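Local atomic coordinates of CELL WALL surface anchor family protein (Streptococcus pneumoniae, PDB entry 3ZGH), a protein that binds the host protein keratin 10 through this basic domain and probably serves as a cell-wall-attached adhesin of the pneumococcus. Residues I45-K50 with N185-G190; F60-T65 with F170-Y175; S85-G90 with A177-I182; Y112-N117 with G154-W159. One frame throughout, in Å; residues are numbered along the deposited sequence.

Contact 1: residues I45-K50 with N185-G190; sequences IYYKLK and NYFNGG
Two torsions of opposite sense bring Tyr47 and Phe187 together: Tyr47 CG sits between its backbone N and carbonyl carbon (chi1 75°), while Phe187 carries CG beside its backbone N and anti to its carbonyl carbon (chi1 -62°). The result is a T-shaped pair, with the centroids 5.4 Å apart and the planes at 89°. Tyr47 supplies the edge, and its CD2 comes within 3.8 Å of Phe187 CE1, near the rim of the phenylalanine face rather than over its middle. The phenylalanine ring also reaches the strand backbone: Tyr46 O lies in the plane of that ring, 3.7 Å from Phe187 CZ, and Ile45 O is 3.6 Å from Phe187 CE1. No hydrogen bond joins residues 45-50 to residues 185-190; packing alone holds them together. Residues 45-50 belong to strand 43-53 of the large antiparallel sheet; residues 185-190 come from the loop between strands 177-178 and 193-195, bent by a type I turn from Asn185 to Asn188. The turn is braced by an Asx turn in which Phe187 N donates to Asn185 OD1 at 2.9 Å, from well above the carbonyl plane of the amide, and Asn185 ND2 bonds to Pro174 O. Ile45 completes the apolar patch: its CG2 touches Tyr186 CB at 3.9 Å and Phe187 CE1 at 4.0 Å, its side chain crossing both aromatic residues at about a right angle. The hydroxyl of Tyr186 is bonded to that of Tyr84, while Tyr47 OH makes a weak hydrogen bond to Gly191 O.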
# COMPACT_ATOMS: atom_id res chain seq x y z
N ILE A 45 3.22 6.12 -11.58
CA ILE A 45 2.22 5.68 -10.63
C ILE A 45 2.91 5.84 -9.28
O ILE A 45 4.15 5.72 -9.21
CB ILE A 45 1.76 4.24 -10.92
CG1 ILE A 45 0.59 3.83 -10.00
CG2 ILE A 45 2.91 3.23 -10.78
CD1 ILE A 45 -0.08 2.53 -10.48
N TYR A 46 2.14 6.15 -8.24
CA TYR A 46 2.71 6.48 -6.95
C TYR A 46 2.15 5.60 -5.85
O TYR A 46 1.05 5.00 -6.01
CB TYR A 46 2.41 7.94 -6.60
CG TYR A 46 2.87 8.91 -7.67
CD1 TYR A 46 4.15 9.44 -7.64
CD2 TYR A 46 2.03 9.26 -8.75
CE1 TYR A 46 4.60 10.33 -8.62
CE2 TYR A 46 2.48 10.15 -9.76
CZ TYR A 46 3.78 10.69 -9.66
OH TYR A 46 4.26 11.56 -10.61
N TYR A 47 2.90 5.50 -4.74
CA TYR A 47 2.30 4.97 -3.52
C TYR A 47 2.58 5.91 -2.35
O TYR A 47 3.51 6.76 -2.38
CB TYR A 47 2.77 3.57 -3.16
CG TYR A 47 4.18 3.53 -2.60
CD1 TYR A 47 4.41 3.71 -1.23
CD2 TYR A 47 5.28 3.38 -3.43
CE1 TYR A 47 5.70 3.73 -0.72
CE2 TYR A 47 6.58 3.37 -2.93
CZ TYR A 47 6.77 3.55 -1.57
OH TYR A 47 8.05 3.56 -1.06
N LYS A 48 1.72 5.76 -1.34
CA LYS A 48 1.93 6.39 -0.06
C LYS A 48 1.75 5.29 0.99
O LYS A 48 0.84 4.45 0.88
CB LYS A 48 0.92 7.50 0.14
CG LYS A 48 1.00 8.17 1.52
CD LYS A 48 -0.10 9.25 1.72
CE LYS A 48 0.19 10.49 0.90
NZ LYS A 48 -0.83 11.59 1.06
N LEU A 49 2.63 5.28 1.99
CA LEU A 49 2.48 4.38 3.11
C LEU A 49 2.57 5.24 4.38
O LEU A 49 3.62 5.89 4.64
CB LEU A 49 3.58 3.32 3.11
CG LEU A 49 3.45 2.33 4.27
CD1 LEU A 49 2.34 1.31 4.02
CD2 LEU A 49 4.79 1.62 4.53
N LYS A 50 1.48 5.28 5.13
CA LYS A 50 1.45 5.98 6.39
C LYS A 50 1.52 4.93 7.50
O LYS A 50 0.76 3.96 7.47
CB LYS A 50 0.16 6.79 6.49
CG LYS A 50 -0.02 7.54 7.83
CD LYS A 50 -1.35 8.33 7.78
CE LYS A 50 -1.74 8.88 9.15
NZ LYS A 50 -3.19 9.33 9.22
N ASN A 185 5.54 -5.88 -11.68
CA ASN A 185 5.33 -4.86 -10.67
C ASN A 185 5.80 -3.52 -11.20
O ASN A 185 6.98 -3.36 -11.54
CB ASN A 185 6.11 -5.22 -9.40
CG ASN A 185 5.92 -4.23 -8.30
OD1 ASN A 185 5.18 -3.25 -8.44
ND2 ASN A 185 6.56 -4.49 -7.17
N TYR A 186 4.89 -2.55 -11.27
CA TYR A 186 5.19 -1.21 -11.75
C TYR A 186 6.22 -0.43 -10.88
O TYR A 186 6.86 0.50 -11.36
CB TYR A 186 3.90 -0.41 -11.85
CG TYR A 186 2.95 -0.86 -12.97
CD1 TYR A 186 3.42 -1.60 -14.05
CD2 TYR A 186 1.60 -0.54 -12.94
CE1 TYR A 186 2.58 -1.98 -15.07
CE2 TYR A 186 0.75 -0.91 -13.97
CZ TYR A 186 1.23 -1.63 -15.02
OH TYR A 186 0.38 -2.01 -16.06
N PHE A 187 6.35 -0.81 -9.60
CA PHE A 187 7.36 -0.23 -8.71
C PHE A 187 8.69 -0.99 -8.75
O PHE A 187 9.62 -0.66 -8.01
CB PHE A 187 6.84 -0.23 -7.28
CG PHE A 187 5.62 0.60 -7.10
CD1 PHE A 187 5.68 1.98 -7.26
CD2 PHE A 187 4.41 0.00 -6.77
CE1 PHE A 187 4.55 2.77 -7.11
CE2 PHE A 187 3.28 0.78 -6.60
CZ PHE A 187 3.33 2.16 -6.78
N ASN A 188 8.73 -2.05 -9.55
CA ASN A 188 9.92 -2.89 -9.78
C ASN A 188 10.82 -3.16 -8.57
O ASN A 188 12.04 -2.98 -8.67
CB ASN A 188 10.78 -2.30 -10.89
CG ASN A 188 11.73 -3.34 -11.49
OD1 ASN A 188 11.64 -4.53 -11.18
ND2 ASN A 188 12.64 -2.89 -12.36
N GLY A 189 10.21 -3.59 -7.47
CA GLY A 189 10.92 -3.94 -6.24
C GLY A 189 11.79 -2.85 -5.62
O GLY A 189 12.50 -3.11 -4.64
N GLY A 190 11.71 -1.63 -6.14
CA GLY A 190 12.68 -0.58 -5.83
C GLY A 190 12.50 0.20 -4.53
O GLY A 190 13.29 0.05 -3.59

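Contact 2: residues F60-T65 with F170-Y175; sequences FTYTVT and FTFTPY
Tyr62 and Phe172 form the apolar centre, crossing at about a right angle. Phe172 CZ stands 3.4 Å above the middle of the tyrosine ring, an edge-to-face pair with the planes at 68°. Both side chains have CG anti to the backbone N (chi1 165° in Tyr62), which turns the two rings toward each other. A second edge-to-face pair lies farther along: Phe60 and Phe170 come from opposite directions, and the Phe60 edge meets the face of Phe170, with Phe60 CE1 3.8 Å from Phe170 CE1 and the centroids 5.0 Å apart. Tyr62 thus offers a face in one pair, Phe60 an edge in the other. Beyond the rings, Tyr62 CE1 reaches Pro174 CB at 4.3 Å, and Val64 CG2 lies 3.9 Å from Tyr175 O. The polar edge is the tyrosine hydroxyl. Tyr175 N donates to Tyr62 OH at 3.1 Å, nearly straight at 167°, and the same hydroxyl is hydrogen-bonded to Asn88 O. This buried oxygen is therefore held by two main-chain groups from separate parts of the chain, which should fix how far the ring reaches. Strand 57-65 lies in the seven-stranded sheet between strands 43-53 and 154-162, and Trp159 of the latter stacks on Phe60 and also touches Phe172. Strand 170-172 is the middle member of a three-stranded sheet, flanked by 97-99 and 193-195, so the two edge-to-face pairs lie where the small sheet packs on the large one.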
# COMPACT_ATOMS: atom_id res chain seq x y z
N PHE A 60 -1.04 0.71 9.56
CA PHE A 60 -0.51 0.92 8.22
C PHE A 60 -1.65 1.35 7.30
O PHE A 60 -2.73 0.72 7.31
CB PHE A 60 0.06 -0.40 7.68
CG PHE A 60 1.35 -0.84 8.32
CD1 PHE A 60 2.56 -0.61 7.69
CD2 PHE A 60 1.36 -1.54 9.53
CE1 PHE A 60 3.78 -1.04 8.27
CE2 PHE A 60 2.54 -2.01 10.08
CZ PHE A 60 3.76 -1.73 9.46
N THR A 61 -1.42 2.38 6.47
CA THR A 61 -2.37 2.79 5.44
C THR A 61 -1.57 2.96 4.14
O THR A 61 -0.68 3.82 4.04
CB THR A 61 -3.10 4.11 5.78
OG1 THR A 61 -3.73 3.99 7.07
CG2 THR A 61 -4.21 4.43 4.74
N TYR A 62 -1.89 2.12 3.16
CA TYR A 62 -1.15 1.99 1.93
C TYR A 62 -2.03 2.32 0.73
O TYR A 62 -3.05 1.67 0.53
CB TYR A 62 -0.69 0.53 1.84
CG TYR A 62 -0.20 0.06 0.50
CD1 TYR A 62 0.80 0.72 -0.18
CD2 TYR A 62 -0.71 -1.12 -0.06
CE1 TYR A 62 1.27 0.25 -1.41
CE2 TYR A 62 -0.26 -1.58 -1.26
CZ TYR A 62 0.72 -0.91 -1.92
OH TYR A 62 1.14 -1.43 -3.11
N THR A 63 -1.63 3.30 -0.07
CA THR A 63 -2.44 3.80 -1.17
C THR A 63 -1.62 3.76 -2.45
O THR A 63 -0.47 4.20 -2.45
CB THR A 63 -2.90 5.25 -0.95
OG1 THR A 63 -3.72 5.32 0.21
CG2 THR A 63 -3.73 5.79 -2.14
N VAL A 64 -2.20 3.23 -3.52
CA VAL A 64 -1.59 3.31 -4.84
C VAL A 64 -2.48 4.23 -5.68
O VAL A 64 -3.69 4.11 -5.64
CB VAL A 64 -1.49 1.91 -5.47
CG1 VAL A 64 -1.20 1.99 -6.99
CG2 VAL A 64 -0.41 1.11 -4.75
N THR A 65 -1.88 5.16 -6.41
CA THR A 65 -2.64 6.17 -7.11
C THR A 65 -1.82 6.81 -8.24
O THR A 65 -0.58 6.79 -8.20
CB THR A 65 -3.08 7.29 -6.13
OG1 THR A 65 -3.75 8.34 -6.84
CG2 THR A 65 -1.89 7.88 -5.35
N PHE A 170 10.28 -3.18 10.50
CA PHE A 170 9.51 -3.84 9.46
C PHE A 170 10.12 -3.43 8.12
O PHE A 170 10.90 -2.46 8.05
CB PHE A 170 8.02 -3.43 9.54
CG PHE A 170 7.77 -1.98 9.22
CD1 PHE A 170 7.61 -1.56 7.89
CD2 PHE A 170 7.70 -1.03 10.23
CE1 PHE A 170 7.42 -0.21 7.61
CE2 PHE A 170 7.52 0.32 9.95
CZ PHE A 170 7.37 0.73 8.65
N THR A 171 9.80 -4.17 7.07
CA THR A 171 10.05 -3.66 5.73
C THR A 171 8.76 -3.85 4.94
O THR A 171 8.05 -4.84 5.12
CB THR A 171 11.19 -4.40 5.00
OG1 THR A 171 10.72 -5.66 4.56
CG2 THR A 171 12.42 -4.57 5.88
N PHE A 172 8.45 -2.90 4.07
CA PHE A 172 7.27 -2.99 3.22
C PHE A 172 7.70 -2.79 1.76
O PHE A 172 8.47 -1.86 1.46
CB PHE A 172 6.23 -1.95 3.65
CG PHE A 172 5.04 -1.90 2.75
CD1 PHE A 172 4.00 -2.81 2.92
CD2 PHE A 172 4.97 -0.98 1.71
CE1 PHE A 172 2.92 -2.80 2.08
CE2 PHE A 172 3.86 -0.97 0.87
CZ PHE A 172 2.84 -1.88 1.06
N THR A 173 7.21 -3.65 0.87
CA THR A 173 7.53 -3.59 -0.55
C THR A 173 6.26 -3.28 -1.35
O THR A 173 5.32 -4.08 -1.40
CB THR A 173 8.13 -4.92 -1.04
OG1 THR A 173 9.27 -5.24 -0.25
CG2 THR A 173 8.55 -4.83 -2.52
N PRO A 174 6.20 -2.09 -1.94
CA PRO A 174 5.00 -1.73 -2.71
C PRO A 174 4.85 -2.54 -3.98
O PRO A 174 5.83 -3.06 -4.51
CB PRO A 174 5.22 -0.24 -3.03
CG PRO A 174 6.70 -0.10 -3.04
CD PRO A 174 7.20 -1.02 -1.94
N TYR A 175 3.63 -2.61 -4.47
CA TYR A 175 3.33 -3.41 -5.63
C TYR A 175 2.14 -2.79 -6.36
O TYR A 175 1.18 -2.35 -5.75
CB TYR A 175 2.99 -4.84 -5.19
CG TYR A 175 2.61 -5.76 -6.34
CD1 TYR A 175 3.54 -6.57 -6.96
CD2 TYR A 175 1.31 -5.80 -6.80
CE1 TYR A 175 3.17 -7.42 -8.04
CE2 TYR A 175 0.93 -6.62 -7.85
CZ TYR A 175 1.85 -7.43 -8.47
OH TYR A 175 1.41 -8.24 -9.51

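Contact 3: residues S85-G90 with A177-I182; sequences SIYNSG and ARTDRI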
# COMPACT_ATOMS: atom_id res chain seq x y z
N SER A 85 -7.54 -2.01 -15.33
CA SER A 85 -7.60 -2.21 -13.89
C SER A 85 -6.27 -2.65 -13.30
O SER A 85 -5.54 -3.44 -13.94
CB SER A 85 -8.66 -3.28 -13.56
OG SER A 85 -8.93 -3.25 -12.16
N ILE A 86 -5.97 -2.18 -12.09
CA ILE A 86 -4.72 -2.55 -11.40
C ILE A 86 -4.95 -3.15 -10.00
O ILE A 86 -5.93 -2.81 -9.34
CB ILE A 86 -3.76 -1.35 -11.25
CG1 ILE A 86 -4.44 -0.21 -10.52
CG2 ILE A 86 -3.26 -0.88 -12.63
CD1 ILE A 86 -3.46 0.86 -10.03
N TYR A 87 -4.05 -4.04 -9.58
CA TYR A 87 -3.98 -4.53 -8.19
C TYR A 87 -2.96 -3.70 -7.41
O TYR A 87 -2.02 -3.17 -8.01
CB TYR A 87 -3.50 -5.97 -8.16
CG TYR A 87 -4.44 -7.00 -8.76
CD1 TYR A 87 -5.76 -7.09 -8.35
CD2 TYR A 87 -3.97 -7.91 -9.70
CE1 TYR A 87 -6.60 -8.06 -8.87
CE2 TYR A 87 -4.80 -8.87 -10.23
CZ TYR A 87 -6.11 -8.94 -9.81
OH TYR A 87 -6.93 -9.91 -10.34
N ASN A 88 -3.11 -3.61 -6.07
CA ASN A 88 -2.07 -3.00 -5.23
C ASN A 88 -1.32 -4.07 -4.39
O ASN A 88 -0.55 -3.74 -3.49
CB ASN A 88 -2.66 -1.95 -4.29
CG ASN A 88 -3.56 -2.55 -3.20
OD1 ASN A 88 -4.02 -3.71 -3.32
ND2 ASN A 88 -3.85 -1.75 -2.16
N SER A 89 -1.55 -5.35 -4.67
CA SER A 89 -0.84 -6.37 -3.92
C SER A 89 -0.46 -7.51 -4.83
O SER A 89 -1.19 -7.81 -5.77
CB SER A 89 -1.68 -6.90 -2.76
OG SER A 89 -2.93 -7.35 -3.23
N GLY A 90 0.68 -8.13 -4.58
CA GLY A 90 1.07 -9.30 -5.36
C GLY A 90 0.43 -10.60 -4.87
O GLY A 90 -0.23 -10.64 -3.84
N ALA A 177 0.20 -3.70 -10.33
CA ALA A 177 0.28 -4.39 -11.60
C ALA A 177 -1.08 -4.37 -12.27
O ALA A 177 -2.11 -4.35 -11.60
CB ALA A 177 0.72 -5.83 -11.38
N ARG A 178 -1.10 -4.42 -13.61
CA ARG A 178 -2.37 -4.50 -14.30
C ARG A 178 -2.87 -5.91 -14.07
O ARG A 178 -2.06 -6.85 -13.91
CB ARG A 178 -2.22 -4.18 -15.78
CG ARG A 178 -1.26 -5.07 -16.56
CD ARG A 178 -1.22 -4.61 -18.01
NE ARG A 178 -0.02 -5.06 -18.72
CZ ARG A 178 0.02 -6.02 -19.63
NH1 ARG A 178 -1.08 -6.69 -19.99
NH2 ARG A 178 1.18 -6.32 -20.19
N THR A 179 -4.19 -6.08 -14.05
CA THR A 179 -4.78 -7.31 -13.54
C THR A 179 -4.52 -8.52 -14.43
O THR A 179 -4.55 -9.64 -13.94
CB THR A 179 -6.30 -7.17 -13.30
OG1 THR A 179 -6.90 -6.67 -14.49
CG2 THR A 179 -6.56 -6.18 -12.16
N ASP A 180 -4.26 -8.30 -15.71
CA ASP A 180 -3.90 -9.42 -16.59
C ASP A 180 -2.40 -9.69 -16.70
O ASP A 180 -1.97 -10.47 -17.55
CB ASP A 180 -4.50 -9.23 -18.01
CG ASP A 180 -4.01 -7.96 -18.70
OD1 ASP A 180 -3.56 -7.01 -18.02
OD2 ASP A 180 -4.11 -7.89 -19.95
N ARG A 181 -1.58 -9.05 -15.85
CA ARG A 181 -0.14 -9.29 -15.88
C ARG A 181 0.48 -9.08 -14.49
O ARG A 181 1.24 -8.15 -14.25
CB ARG A 181 0.51 -8.38 -16.93
CG ARG A 181 1.95 -8.71 -17.24
CD ARG A 181 2.09 -9.98 -18.09
NE ARG A 181 3.43 -10.56 -17.95
CZ ARG A 181 4.50 -10.20 -18.67
NH1 ARG A 181 5.66 -10.80 -18.46
NH2 ARG A 181 4.41 -9.26 -19.60
N ILE A 182 0.13 -9.97 -13.56
CA ILE A 182 0.51 -9.79 -12.17
C ILE A 182 2.03 -9.94 -11.94
O ILE A 182 2.54 -9.51 -10.92
CB ILE A 182 -0.33 -10.69 -11.23
CG1 ILE A 182 -0.28 -12.17 -11.61
CG2 ILE A 182 -1.77 -10.27 -11.30
CD1 ILE A 182 1.03 -12.85 -11.35
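Thr179 sets its methyl squarely over the ring of Tyr87: CG2 stands 3.6 Å from the ring centroid and only 10° off the normal, a clear CH-pi contact. The contact lies beside the pairing of two short antiparallel strands, 85-87 and 177-178, of a small three-stranded sheet in which 85-87 is central and 143-145 lies on its other side. The tyrosine has a second neighbour at its edge, where Ile182 CG2 lies near the ring plane, 3.5 Å from Tyr87 CE2. Face and edge of one ring are thus taken by two residues of the same loop, which folds back through a type I turn from Arg178 to Arg181. In Thr179 the methyl lies anti to the carbonyl carbon with OG1 at chi1 52°, and this rotation puts CG2, not the hydroxyl, over the ring. Beneath the side chains, Tyr87 and Ala177 form a hydrogen-bonded pair, Tyr87 N to Ala177 O at 2.8 Å and Ala177 N to Tyr87 O at 3.3 Å. Ile86 and Arg178 are the adjacent non-hydrogen-bonded pair, and their side chains diverge. Past them Thr179 N donates to Ser85 O at 3.0 Å, while Arg178 CA directs a CA-H...O contact to that same oxygen at 3.4 Å.

Contact 4: residues Y112-N117 with G154-W159; sequences YITDKN and GLTSSW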
# COMPACT_ATOMS: atom_id res chain seq x y z
N TYR A 112 -10.27 -0.37 0.12
CA TYR A 112 -11.25 0.64 -0.23
C TYR A 112 -10.70 1.59 -1.27
O TYR A 112 -9.49 1.63 -1.49
CB TYR A 112 -11.77 1.39 1.01
CG TYR A 112 -10.77 1.90 2.00
CD1 TYR A 112 -10.48 3.26 2.07
CD2 TYR A 112 -10.15 1.04 2.91
CE1 TYR A 112 -9.53 3.77 3.02
CE2 TYR A 112 -9.21 1.54 3.85
CZ TYR A 112 -8.92 2.91 3.89
OH TYR A 112 -8.02 3.43 4.81
N ILE A 113 -11.60 2.30 -1.95
CA ILE A 113 -11.21 3.34 -2.87
C ILE A 113 -11.26 4.65 -2.10
O ILE A 113 -12.23 4.90 -1.35
CB ILE A 113 -12.17 3.40 -4.07
CG1 ILE A 113 -12.13 2.08 -4.85
CG2 ILE A 113 -11.83 4.59 -4.99
CD1 ILE A 113 -10.80 1.83 -5.54
N THR A 114 -10.22 5.47 -2.26
CA THR A 114 -10.19 6.79 -1.64
C THR A 114 -10.16 7.86 -2.69
O THR A 114 -9.64 7.66 -3.79
CB THR A 114 -8.95 6.99 -0.74
OG1 THR A 114 -7.78 6.55 -1.45
CG2 THR A 114 -9.08 6.19 0.56
N ASP A 115 -10.70 9.02 -2.34
CA ASP A 115 -10.66 10.14 -3.26
C ASP A 115 -9.33 10.87 -3.14
O ASP A 115 -8.44 10.45 -2.40
CB ASP A 115 -11.87 11.09 -3.07
CG ASP A 115 -11.84 11.87 -1.75
OD1 ASP A 115 -10.76 12.05 -1.13
OD2 ASP A 115 -12.92 12.36 -1.35
N LYS A 116 -9.18 11.94 -3.89
CA LYS A 116 -7.93 12.69 -3.96
C LYS A 116 -7.44 13.19 -2.57
O LYS A 116 -6.25 13.35 -2.35
CB LYS A 116 -8.14 13.87 -4.91
CG LYS A 116 -6.87 14.46 -5.47
CD LYS A 116 -7.19 15.33 -6.68
CE LYS A 116 -6.65 16.73 -6.52
NZ LYS A 116 -6.66 17.48 -7.82
N ASN A 117 -8.37 13.44 -1.66
CA ASN A 117 -8.01 13.91 -0.33
C ASN A 117 -7.94 12.78 0.68
O ASN A 117 -7.89 13.02 1.88
CB ASN A 117 -9.02 14.95 0.15
CG ASN A 117 -9.27 16.02 -0.88
OD1 ASN A 117 -10.40 16.25 -1.29
ND2 ASN A 117 -8.19 16.67 -1.31
N GLY A 154 -7.60 6.66 -5.35
CA GLY A 154 -6.56 5.68 -5.06
C GLY A 154 -7.13 4.37 -4.54
O GLY A 154 -8.25 4.29 -4.06
N LEU A 155 -6.32 3.34 -4.64
CA LEU A 155 -6.67 2.03 -4.12
C LEU A 155 -5.89 1.87 -2.82
O LEU A 155 -4.64 1.87 -2.82
CB LEU A 155 -6.26 0.96 -5.13
CG LEU A 155 -6.53 -0.49 -4.74
CD1 LEU A 155 -7.99 -0.71 -4.43
CD2 LEU A 155 -6.08 -1.40 -5.88
N THR A 156 -6.64 1.74 -1.71
CA THR A 156 -6.07 1.87 -0.37
C THR A 156 -6.35 0.61 0.44
O THR A 156 -7.47 0.03 0.37
CB THR A 156 -6.66 3.11 0.34
OG1 THR A 156 -6.30 4.31 -0.38
CG2 THR A 156 -6.17 3.23 1.80
N SER A 157 -5.33 0.15 1.18
CA SER A 157 -5.43 -1.00 2.05
C SER A 157 -4.91 -0.56 3.41
O SER A 157 -3.95 0.24 3.49
CB SER A 157 -4.58 -2.15 1.50
OG SER A 157 -5.06 -2.65 0.24
N SER A 158 -5.53 -1.04 4.50
CA SER A 158 -5.02 -0.68 5.83
C SER A 158 -5.14 -1.87 6.75
O SER A 158 -6.02 -2.73 6.57
CB SER A 158 -5.77 0.50 6.45
OG SER A 158 -7.15 0.16 6.59
N TRP A 159 -4.23 -1.93 7.73
CA TRP A 159 -4.21 -3.05 8.70
C TRP A 159 -3.46 -2.55 9.94
O TRP A 159 -2.77 -1.51 9.88
CB TRP A 159 -3.53 -4.29 8.11
CG TRP A 159 -2.09 -4.12 7.72
CD1 TRP A 159 -0.96 -4.45 8.48
CD2 TRP A 159 -1.59 -3.58 6.50
NE1 TRP A 159 0.19 -4.11 7.80
CE2 TRP A 159 -0.16 -3.58 6.58
CE3 TRP A 159 -2.20 -3.05 5.35
CZ2 TRP A 159 0.64 -3.10 5.56
CZ3 TRP A 159 -1.38 -2.58 4.33
CH2 TRP A 159 0.02 -2.61 4.44
O HOH W 1 -8.45 2.61 7.40
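Tyr112 and Thr114 pair with Thr156 and Gly154 as antiparallel hydrogen-bonded partners, with Ile113 and Leu155 as the non-hydrogen-bonded pair between them; Thr156 N meets Tyr112 O at 2.9 Å, and the other three backbone bonds are similar in length. The Tyr112 side chain folds over its partner: with chi1 at 47°, CG is placed between its own backbone N and carbonyl carbon, and the ring leans obliquely across Thr156. Thr156 CB sits over the ring face toward the rim, 4.2 Å from the centroid, a CH-pi contact, and its CG2 reaches Tyr112 CZ at 3.5 Å. Ser158 OG approaches the ring edge in plane; a water bridges it to the phenol, 2.9 Å from Ser158 OG and 2.8 Å from Tyr112 OH. On the same side of the sheet the hydroxyls of Thr114 and Thr156 are hydrogen-bonded, OG1 to OG1 at 2.9 Å, and Thr156 OG1 is also bonded to Thr63 OG1 of strand 57-65. Gly154 opposite Thr114 brings no side chain to this face. On the other face Ile113 CD1 meets Leu155 CD1 at 3.9 Å, and Ile113 also touches Tyr124 of strand 120-131. After Thr114 the polypeptide leaves the strand through an Asx turn, Asn117 N donating to Asp115 OD1. The two strands are neighbours within the seven-stranded sheet, flanked by 57-65 and 120-131. The Thr114-Thr156-Thr63 hydroxyl chain runs across three adjacent strands on one face, while Ile113 and Leu155 pack on the other, as in a two-faced antiparallel sheet of this MSCRAMM domain.

How the contacts relate
Contacts 1, 2 and 4 all involve the seven-stranded sheet, but only contact 4 pairs two of its strands. Contacts 1 and 2 instead lay later chain against one face of it, with aromatic rings doing most of the work, and contact 2 lies nearest the centre of the molecule. Contact 4 is likewise buried but relies on main-chain pairing and hydroxyls. Contact 3 is farther out and only partly buried; it pairs strands of a separate small sheet through backbone bonds and one ring. The strands are stitched directly together: Tyr46 N meets Thr65 O at 2.8 Å between contacts 1 and 2, and Tyr62 N meets Ser157 O at 2.8 Å between contacts 2 and 4. Asn88 links contact 3 to contacts 2 and 4.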